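PDB 5N71: putative cathepsin d from Ixodes ricinus, which probably acts as an aspartic-type endopeptidase, cleaving peptide bonds within proteins as other members of the pepsin-like A1 family do. Local coordinates for residues A[73-78]-A[133-138]; A[83-88]-A[108-113]; A[228-233]-A[311-316]. All coordinates share one frame; numbering follows the deposited sequence.

Interaction 1: residues A[73-78]-A[133-138]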
loop_
_atom_site.group_PDB
_atom_site.type_symbol
_atom_site.label_atom_id
_atom_site.label_comp_id
_atom_site.label_asym_id
_atom_site.label_seq_id
_atom_site.Cartn_x
_atom_site.Cartn_y
_atom_site.Cartn_z
ATOM N N ARG A 73 25.292 -3.940 -9.853
ATOM C CA ARG A 73 25.063 -4.939 -8.843
ATOM C C ARG A 73 23.729 -5.658 -9.102
ATOM O O ARG A 73 22.793 -5.104 -9.699
ATOM C CB ARG A 73 25.168 -4.364 -7.452
ATOM C CG ARG A 73 23.899 -3.853 -6.854
ATOM C CD ARG A 73 24.258 -3.192 -5.539
ATOM N NE ARG A 73 24.706 -1.816 -5.757
ATOM C CZ ARG A 73 24.749 -0.898 -4.800
ATOM N NH1 ARG A 73 24.443 -1.219 -3.544
ATOM N NH2 ARG A 73 25.139 0.330 -5.085
ATOM N N ASN A 74 23.670 -6.903 -8.679
ATOM C CA ASN A 74 22.475 -7.701 -8.846
ATOM C C ASN A 74 21.331 -7.144 -8.007
ATOM O O ASN A 74 21.543 -6.700 -6.874
ATOM C CB ASN A 74 22.729 -9.122 -8.403
ATOM C CG ASN A 74 21.566 -10.020 -8.718
ATOM O OD1 ASN A 74 21.400 -10.453 -9.871
ATOM N ND2 ASN A 74 20.698 -10.239 -7.725
ATOM N N PHE A 75 20.135 -7.218 -8.596
ATOM C CA PHE A 75 18.867 -6.917 -7.949
ATOM C C PHE A 75 17.965 -8.159 -7.980
ATOM O O PHE A 75 17.634 -8.673 -9.054
ATOM C CB PHE A 75 18.207 -5.756 -8.672
ATOM C CG PHE A 75 16.838 -5.410 -8.158
ATOM C CD1 PHE A 75 16.644 -4.983 -6.838
ATOM C CD2 PHE A 75 15.732 -5.485 -8.998
ATOM C CE1 PHE A 75 15.359 -4.675 -6.371
ATOM C CE2 PHE A 75 14.454 -5.205 -8.528
ATOM C CZ PHE A 75 14.273 -4.774 -7.220
ATOM N N THR A 76 17.589 -8.635 -6.803
ATOM C CA THR A 76 16.625 -9.706 -6.652
ATOM C C THR A 76 15.744 -9.446 -5.442
ATOM O O THR A 76 16.245 -9.300 -4.307
ATOM C CB THR A 76 17.311 -11.095 -6.518
ATOM O OG1 THR A 76 18.115 -11.340 -7.693
ATOM C CG2 THR A 76 16.270 -12.217 -6.416
ATOM N N ILE A 77 14.440 -9.424 -5.683
ATOM C CA ILE A 77 13.448 -9.245 -4.613
ATOM C C ILE A 77 12.291 -10.200 -4.840
ATOM O O ILE A 77 11.951 -10.512 -5.986
ATOM C CB ILE A 77 12.996 -7.776 -4.512
ATOM C CG1 ILE A 77 12.210 -7.455 -3.227
ATOM C CG2 ILE A 77 12.265 -7.326 -5.758
ATOM C CD1 ILE A 77 12.157 -5.963 -2.938
ATOM N N VAL A 78 11.716 -10.663 -3.713
ATOM C CA VAL A 78 10.522 -11.526 -3.687
ATOM C C VAL A 78 9.470 -10.866 -2.805
ATOM O O VAL A 78 9.718 -10.525 -1.645
ATOM C CB VAL A 78 10.862 -12.924 -3.125
ATOM C CG1 VAL A 78 9.613 -13.816 -2.985
ATOM C CG2 VAL A 78 11.922 -13.595 -4.000
ATOM N N ALA A 133 15.077 -2.540 2.890
ATOM C CA ALA A 133 15.546 -2.470 1.477
ATOM C C ALA A 133 16.474 -3.630 1.213
ATOM O O ALA A 133 17.249 -3.994 2.096
ATOM C CB ALA A 133 16.245 -1.161 1.180
ATOM N N VAL A 134 16.363 -4.249 0.043
ATOM C CA VAL A 134 17.371 -5.269 -0.350
ATOM C C VAL A 134 18.453 -4.697 -1.269
ATOM O O VAL A 134 18.254 -3.681 -1.970
ATOM C CB VAL A 134 16.775 -6.551 -0.992
ATOM C CG1 VAL A 134 15.805 -7.210 -0.046
ATOM C CG2 VAL A 134 16.148 -6.270 -2.353
ATOM N N ASP A 135 19.607 -5.366 -1.255
ATOM C CA ASP A 135 20.712 -5.087 -2.191
ATOM C C ASP A 135 21.503 -3.783 -1.993
ATOM O O ASP A 135 22.297 -3.382 -2.861
ATOM C CB ASP A 135 20.273 -5.254 -3.646
ATOM C CG ASP A 135 19.788 -6.662 -3.945
ATOM O OD1 ASP A 135 20.371 -7.681 -3.467
ATOM O OD2 ASP A 135 18.785 -6.775 -4.652
ATOM N N GLY A 136 21.362 -3.158 -0.839
ATOM C CA GLY A 136 22.299 -2.119 -0.445
ATOM C C GLY A 136 21.973 -0.761 -1.038
ATOM O O GLY A 136 22.837 0.098 -1.029
ATOM N N VAL A 137 20.741 -0.565 -1.521
ATOM C CA VAL A 137 20.363 0.683 -2.204
ATOM C C VAL A 137 19.380 1.467 -1.332
ATOM O O VAL A 137 18.487 0.895 -0.689
ATOM C CB VAL A 137 19.802 0.447 -3.626
ATOM C CG1 VAL A 137 20.931 -0.025 -4.571
ATOM C CG2 VAL A 137 18.616 -0.513 -3.651
ATOM N N VAL A 138 19.563 2.785 -1.297
ATOM C CA VAL A 138 18.843 3.672 -0.410
ATOM C C VAL A 138 17.458 3.987 -1.009
ATOM O O VAL A 138 17.361 4.301 -2.153
ATOM C CB VAL A 138 19.636 4.989 -0.177
ATOM C CG1 VAL A 138 18.805 5.993 0.645
ATOM C CG2 VAL A 138 20.958 4.703 0.538
HETATM O O HOH W 1 23.323 -7.215 -5.100
HETATM O O HOH W 2 18.640 -9.724 -3.441
#
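F75 and D135 have their CA atoms 6.3 Å apart where a turn of the loop 133-138 comes against one edge of strand 73-78. The other edge is bonded to strand 83-95 (F75 with G86, I77 with V84); here a carboxylate stands in for a neighbouring strand. D135 and G136 both have left-handed backbone angles, a turn that brings D135 up to the edge, and with CG beside the backbone N (chi1 -60°) its carboxylate is turned to the strand. D135 OD2 takes the T76 amide N on its syn side at 3.1 Å, nearly straight and slightly out of the carboxylate plane. D135 OD1 shares a water with T76 O, 2.7 Å from that water, and a second water on N74 O reaches OD1 weakly. The carboxylate stands steeply to the F75 ring, planes 74° apart. At one end R73 NH1 bonds D135 O (3.1 Å) and, weakly, G136 O, while V137 CG1 lies over a guanidinium face; R73 NH2 forms a salt bridge with D71. At the other end V134 CG2 packs on I77 CD1 (4.0 Å). The carboxylate and waters join this loop to the first strand of the flap hairpin of pepsin-like proteases.

Interaction 2: residues A[83-88]-A[108-113]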
loop_
_atom_site.group_PDB
_atom_site.type_symbol
_atom_site.label_atom_id
_atom_site.label_comp_id
_atom_site.label_asym_id
_atom_site.label_seq_id
_atom_site.Cartn_x
_atom_site.Cartn_y
_atom_site.Cartn_z
ATOM N N ASN A 83 7.896 -11.740 -7.884
ATOM C CA ASN A 83 9.341 -11.642 -7.712
ATOM C C ASN A 83 9.905 -10.897 -8.884
ATOM O O ASN A 83 9.303 -10.878 -9.961
ATOM C CB ASN A 83 9.986 -13.037 -7.599
ATOM C CG ASN A 83 9.715 -13.902 -8.822
ATOM O OD1 ASN A 83 10.462 -13.884 -9.791
ATOM N ND2 ASN A 83 8.618 -14.608 -8.798
ATOM N N VAL A 84 11.029 -10.237 -8.670
ATOM C CA VAL A 84 11.687 -9.602 -9.779
ATOM C C VAL A 84 13.196 -9.736 -9.695
ATOM O O VAL A 84 13.748 -9.755 -8.610
ATOM C CB VAL A 84 11.107 -8.178 -10.123
ATOM C CG1 VAL A 84 10.076 -7.667 -9.167
ATOM C CG2 VAL A 84 12.129 -7.140 -10.586
ATOM N N GLU A 85 13.828 -9.832 -10.856
ATOM C CA GLU A 85 15.283 -9.970 -10.943
ATOM C C GLU A 85 15.786 -9.013 -12.007
ATOM O O GLU A 85 15.136 -8.830 -13.049
ATOM C CB GLU A 85 15.672 -11.434 -11.267
ATOM C CG GLU A 85 17.190 -11.743 -11.277
ATOM C CD GLU A 85 17.978 -11.416 -12.603
ATOM O OE1 GLU A 85 17.456 -11.514 -13.779
ATOM O OE2 GLU A 85 19.193 -11.061 -12.472
ATOM N N GLY A 86 16.960 -8.434 -11.763
ATOM C CA GLY A 86 17.649 -7.612 -12.748
ATOM C C GLY A 86 18.963 -7.038 -12.221
ATOM O O GLY A 86 19.718 -7.748 -11.524
ATOM N N PHE A 87 19.213 -5.753 -12.446
ATOM C CA PHE A 87 20.456 -5.124 -11.934
ATOM C C PHE A 87 20.181 -3.698 -11.553
ATOM O O PHE A 87 19.172 -3.141 -11.994
ATOM C CB PHE A 87 21.580 -5.246 -12.982
ATOM C CG PHE A 87 21.256 -4.560 -14.273
ATOM C CD1 PHE A 87 20.505 -5.215 -15.239
ATOM C CD2 PHE A 87 21.593 -3.246 -14.470
ATOM C CE1 PHE A 87 20.105 -4.558 -16.398
ATOM C CE2 PHE A 87 21.258 -2.585 -15.641
ATOM C CZ PHE A 87 20.507 -3.238 -16.618
ATOM N N ILE A 88 21.061 -3.113 -10.731
ATOM C CA ILE A 88 20.971 -1.717 -10.322
ATOM C C ILE A 88 21.582 -0.686 -11.286
ATOM O O ILE A 88 22.664 -0.895 -11.833
ATOM C CB ILE A 88 21.608 -1.511 -8.947
ATOM C CG1 ILE A 88 20.931 -2.388 -7.881
ATOM C CG2 ILE A 88 21.576 -0.042 -8.525
ATOM C CD1 ILE A 88 19.434 -2.145 -7.642
ATOM N N ALA A 108 14.516 -4.112 -14.284
ATOM C CA ALA A 108 13.944 -5.457 -14.240
ATOM C C ALA A 108 14.156 -6.193 -15.568
ATOM O O ALA A 108 13.885 -5.654 -16.641
ATOM C CB ALA A 108 12.457 -5.433 -13.887
ATOM N N LEU A 109 14.659 -7.425 -15.456
ATOM C CA LEU A 109 14.796 -8.351 -16.580
ATOM C C LEU A 109 13.851 -9.520 -16.498
ATOM O O LEU A 109 13.348 -9.934 -17.521
ATOM C CB LEU A 109 16.247 -8.899 -16.672
ATOM C CG LEU A 109 17.348 -7.877 -16.874
ATOM C CD1 LEU A 109 18.725 -8.555 -16.869
ATOM C CD2 LEU A 109 17.188 -7.049 -18.149
ATOM N N VAL A 110 13.636 -10.085 -15.300
ATOM C CA VAL A 110 12.744 -11.232 -15.082
ATOM C C VAL A 110 11.690 -10.841 -14.030
ATOM O O VAL A 110 12.045 -10.388 -12.940
ATOM C CB VAL A 110 13.511 -12.487 -14.588
ATOM C CG1 VAL A 110 12.569 -13.685 -14.353
ATOM C CG2 VAL A 110 14.615 -12.887 -15.568
ATOM N N VAL A 111 10.406 -11.005 -14.362
ATOM C CA VAL A 111 9.297 -10.725 -13.437
ATOM C C VAL A 111 8.402 -11.963 -13.371
ATOM O O VAL A 111 8.086 -12.503 -14.408
ATOM C CB VAL A 111 8.487 -9.504 -13.898
ATOM C CG1 VAL A 111 7.275 -9.267 -13.002
ATOM C CG2 VAL A 111 9.363 -8.252 -13.933
ATOM N N GLY A 112 8.061 -12.408 -12.161
ATOM C CA GLY A 112 7.070 -13.465 -11.902
ATOM C C GLY A 112 5.889 -12.969 -11.071
ATOM O O GLY A 112 5.980 -11.979 -10.307
ATOM N N GLY A 113 4.749 -13.638 -11.224
ATOM C CA GLY A 113 3.592 -13.390 -10.362
ATOM C C GLY A 113 2.537 -12.592 -11.079
ATOM O O GLY A 113 2.831 -11.547 -11.657
#
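E85 faces two residues at once, L109 and V110, and its carbonyl takes both of their amides: E85 O lies 2.8 Å from L109 N and 3.0 Å from V110 N. L109 has near-helical backbone angles, which turn both N-H groups to the same oxygen. Toward N83 the antiparallel pairing is regular, E85 N bonding V110 O, and N83 and G112 exchanging a pair of bonds. The E85 chain leaves with CG anti to the backbone N, then bends at chi2 (-83°), so its carboxylate folds over the bulge, with OE1 3.6 Å from V110 CG2 and beside L109 CB. On that same face N83 has CG placed between its backbone N and carbonyl carbon; its amide therefore leans across the neighbouring strand, with ND2 3.7 Å from G112 CA, a position where G112 has no side chain in the way. The opposite face holds V84 and V111. V84 has an almost eclipsed chi1 (6°), and its CG2 meets A108 CB at 3.7 Å, while V111 CG2 approaches V84 CB. L116, of helix 114-117, touches both valines on this face. On the other side of the bulge the F87 ring offers its edge to L109 CD1 at 4.1 Å. Strand 83-88 is also paired along its other edge with strand 69-78, and V84 touches Y79 of the intervening turn. The arrangement is a classic beta bulge in the hairpin 83-95/98-112, which shares strand 83-95 with the flap hairpin of pepsin-like proteases.

Interaction 3: residues A[228-233]-A[311-316]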
loop_
_atom_site.group_PDB
_atom_site.type_symbol
_atom_site.label_atom_id
_atom_site.label_comp_id
_atom_site.label_asym_id
_atom_site.label_seq_id
_atom_site.Cartn_x
_atom_site.Cartn_y
_atom_site.Cartn_z
ATOM N N THR A 228 -0.010 0.362 2.028
ATOM C CA THR A 228 -0.633 0.887 0.811
ATOM C C THR A 228 -0.491 -0.012 -0.421
ATOM O O THR A 228 -1.156 0.224 -1.433
ATOM C CB THR A 228 -0.040 2.211 0.404
ATOM O OG1 THR A 228 1.366 2.032 0.232
ATOM C CG2 THR A 228 -0.310 3.295 1.450
ATOM N N GLY A 229 0.408 -1.004 -0.364
ATOM C CA GLY A 229 0.660 -1.857 -1.489
ATOM C C GLY A 229 -0.243 -3.081 -1.614
ATOM O O GLY A 229 -0.008 -3.922 -2.467
ATOM N N THR A 230 -1.300 -3.153 -0.812
ATOM C CA THR A 230 -2.203 -4.278 -0.869
ATOM C C THR A 230 -3.667 -3.829 -0.662
ATOM O O THR A 230 -3.903 -2.800 0.003
ATOM C CB THR A 230 -1.746 -5.343 0.144
ATOM O OG1 THR A 230 -2.274 -6.601 -0.233
ATOM C CG2 THR A 230 -2.114 -5.033 1.549
ATOM N N SER A 231 -4.608 -4.597 -1.245
ATOM C CA SER A 231 -6.025 -4.224 -1.339
ATOM C C SER A 231 -6.828 -4.421 -0.092
ATOM O O SER A 231 -7.672 -3.601 0.192
ATOM C CB SER A 231 -6.783 -5.073 -2.411
ATOM O OG SER A 231 -5.921 -5.721 -3.262
ATOM N N LEU A 232 -6.642 -5.566 0.590
ATOM C CA LEU A 232 -7.535 -6.017 1.649
ATOM C C LEU A 232 -6.937 -5.851 3.026
ATOM O O LEU A 232 -5.851 -5.269 3.192
ATOM C CB LEU A 232 -7.921 -7.487 1.380
ATOM C CG LEU A 232 -8.535 -7.778 -0.002
ATOM C CD1 LEU A 232 -9.039 -9.221 -0.071
ATOM C CD2 LEU A 232 -9.685 -6.858 -0.373
ATOM N N ILE A 233 -7.649 -6.318 4.030
ATOM C CA ILE A 233 -7.106 -6.468 5.366
ATOM C C ILE A 233 -6.752 -7.947 5.562
ATOM O O ILE A 233 -7.635 -8.835 5.446
ATOM C CB ILE A 233 -8.095 -5.978 6.448
ATOM C CG1 ILE A 233 -8.273 -4.469 6.360
ATOM C CG2 ILE A 233 -7.618 -6.369 7.833
ATOM C CD1 ILE A 233 -9.373 -3.950 7.285
ATOM N N LEU A 311 0.490 -10.794 11.757
ATOM C CA LEU A 311 0.160 -9.354 11.674
ATOM C C LEU A 311 -1.231 -9.106 11.151
ATOM O O LEU A 311 -1.732 -9.849 10.301
ATOM C CB LEU A 311 1.125 -8.604 10.745
ATOM C CG LEU A 311 2.592 -8.466 11.109
ATOM C CD1 LEU A 311 3.385 -7.899 9.931
ATOM C CD2 LEU A 311 2.740 -7.563 12.332
ATOM N N TRP A 312 -1.848 -8.028 11.638
ATOM C CA TRP A 312 -2.935 -7.417 10.908
ATOM C C TRP A 312 -2.316 -6.450 9.886
ATOM O O TRP A 312 -1.608 -5.479 10.267
ATOM C CB TRP A 312 -3.886 -6.711 11.865
ATOM C CG TRP A 312 -4.658 -7.667 12.734
ATOM C CD1 TRP A 312 -4.276 -8.155 13.934
ATOM C CD2 TRP A 312 -5.921 -8.288 12.424
ATOM N NE1 TRP A 312 -5.221 -9.024 14.417
ATOM C CE2 TRP A 312 -6.247 -9.114 13.512
ATOM C CE3 TRP A 312 -6.806 -8.203 11.342
ATOM C CZ2 TRP A 312 -7.427 -9.889 13.544
ATOM C CZ3 TRP A 312 -7.982 -8.946 11.366
ATOM C CH2 TRP A 312 -8.284 -9.778 12.472
ATOM N N ILE A 313 -2.528 -6.746 8.614
ATOM C CA ILE A 313 -1.972 -5.990 7.511
ATOM C C ILE A 313 -3.133 -5.139 7.004
ATOM O O ILE A 313 -4.095 -5.669 6.412
ATOM C CB ILE A 313 -1.411 -6.892 6.409
ATOM C CG1 ILE A 313 -0.370 -7.849 6.970
ATOM C CG2 ILE A 313 -0.851 -6.066 5.267
ATOM C CD1 ILE A 313 0.056 -8.872 5.946
ATOM N N LEU A 314 -3.064 -3.842 7.328
ATOM C CA LEU A 314 -4.110 -2.883 6.967
ATOM C C LEU A 314 -3.839 -2.252 5.618
ATOM O O LEU A 314 -3.023 -1.312 5.479
ATOM C CB LEU A 314 -4.264 -1.813 8.049
ATOM C CG LEU A 314 -4.416 -2.321 9.478
ATOM C CD1 LEU A 314 -4.411 -1.193 10.490
ATOM C CD2 LEU A 314 -5.671 -3.176 9.648
ATOM N N GLY A 315 -4.540 -2.770 4.631
ATOM C CA GLY A 315 -4.433 -2.368 3.255
ATOM C C GLY A 315 -5.504 -1.364 2.900
ATOM O O GLY A 315 -6.077 -0.775 3.806
ATOM N N ASP A 316 -5.793 -1.246 1.608
ATOM C CA ASP A 316 -6.649 -0.184 1.058
ATOM C C ASP A 316 -8.051 -0.111 1.696
ATOM O O ASP A 316 -8.604 0.976 1.873
ATOM C CB ASP A 316 -6.784 -0.343 -0.432
ATOM C CG ASP A 316 -5.441 -0.190 -1.198
ATOM O OD1 ASP A 316 -4.487 0.448 -0.686
ATOM O OD2 ASP A 316 -5.352 -0.750 -2.302
HETATM O O HOH W 3 -3.110 -0.725 -3.508
#
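T230 O receives the D316 amide N at 2.9 Å (154°), in the carbonyl plane, and so ties the loop after the predicted active-site residue N227 to the first turn of helix 316-319. G315 N reaches L232 O in a weak bond, and I233 CA lies 3.3 Å from I313 O where I233 and L314 form a non-hydrogen-bonded antiparallel pair. G315 CA lies tight against both T230 O (3.3 Å) and L232 O. I233 CG2, anti to the backbone N, meets the W312 ring at its edge (CE3, 4.0 Å) and also L314 CD2, while the T230 and I313 side chains cross at about a right angle and touch through their CG2 methyls. Both oxygens of the D316 carboxylate lie 3.4 Å from T230 O, and OD1 is as near T228 O; these are close acceptors, not hydrogen-bonded partners. A water lies unusually close to D316 OD2 and also near T228 O. Further out, T228 OG1 bonds F35 O and T37 N, this threonine's half of the family's fireman's grip between the two predicted active-site loops, and G229 N bonds N227 OD1. W312 pairs with strand 222-226, so strand 312-314 runs between that strand and 233-234, the psi loop of aspartic proteases. Buried carbonyl oxygens this close would tend to disfavour a charge on D316, which the start of its helix and the neighbouring R162 may offset.

Interactions 1 and 2 share the three-stranded run 69-78, 83-95 and 98-112: strand 83-95 lies in the middle, and F75 O to G86 N (2.8 Å) links them directly. Between the two segments of interaction 1 the chain runs through both of interaction 2. Both are partly buried about 20 Å from the chain's centre, but interaction 2 rests mainly on backbone bonds and a bulge, whereas interaction 1 uses a carboxylate, an arginine and waters at a strand edge. Interaction 3 is the core contact, centred about 7 Å from the chain's centre, with few bonds, apolar packing and a buried carboxylate against the loop that follows the predicted active-site residue N227.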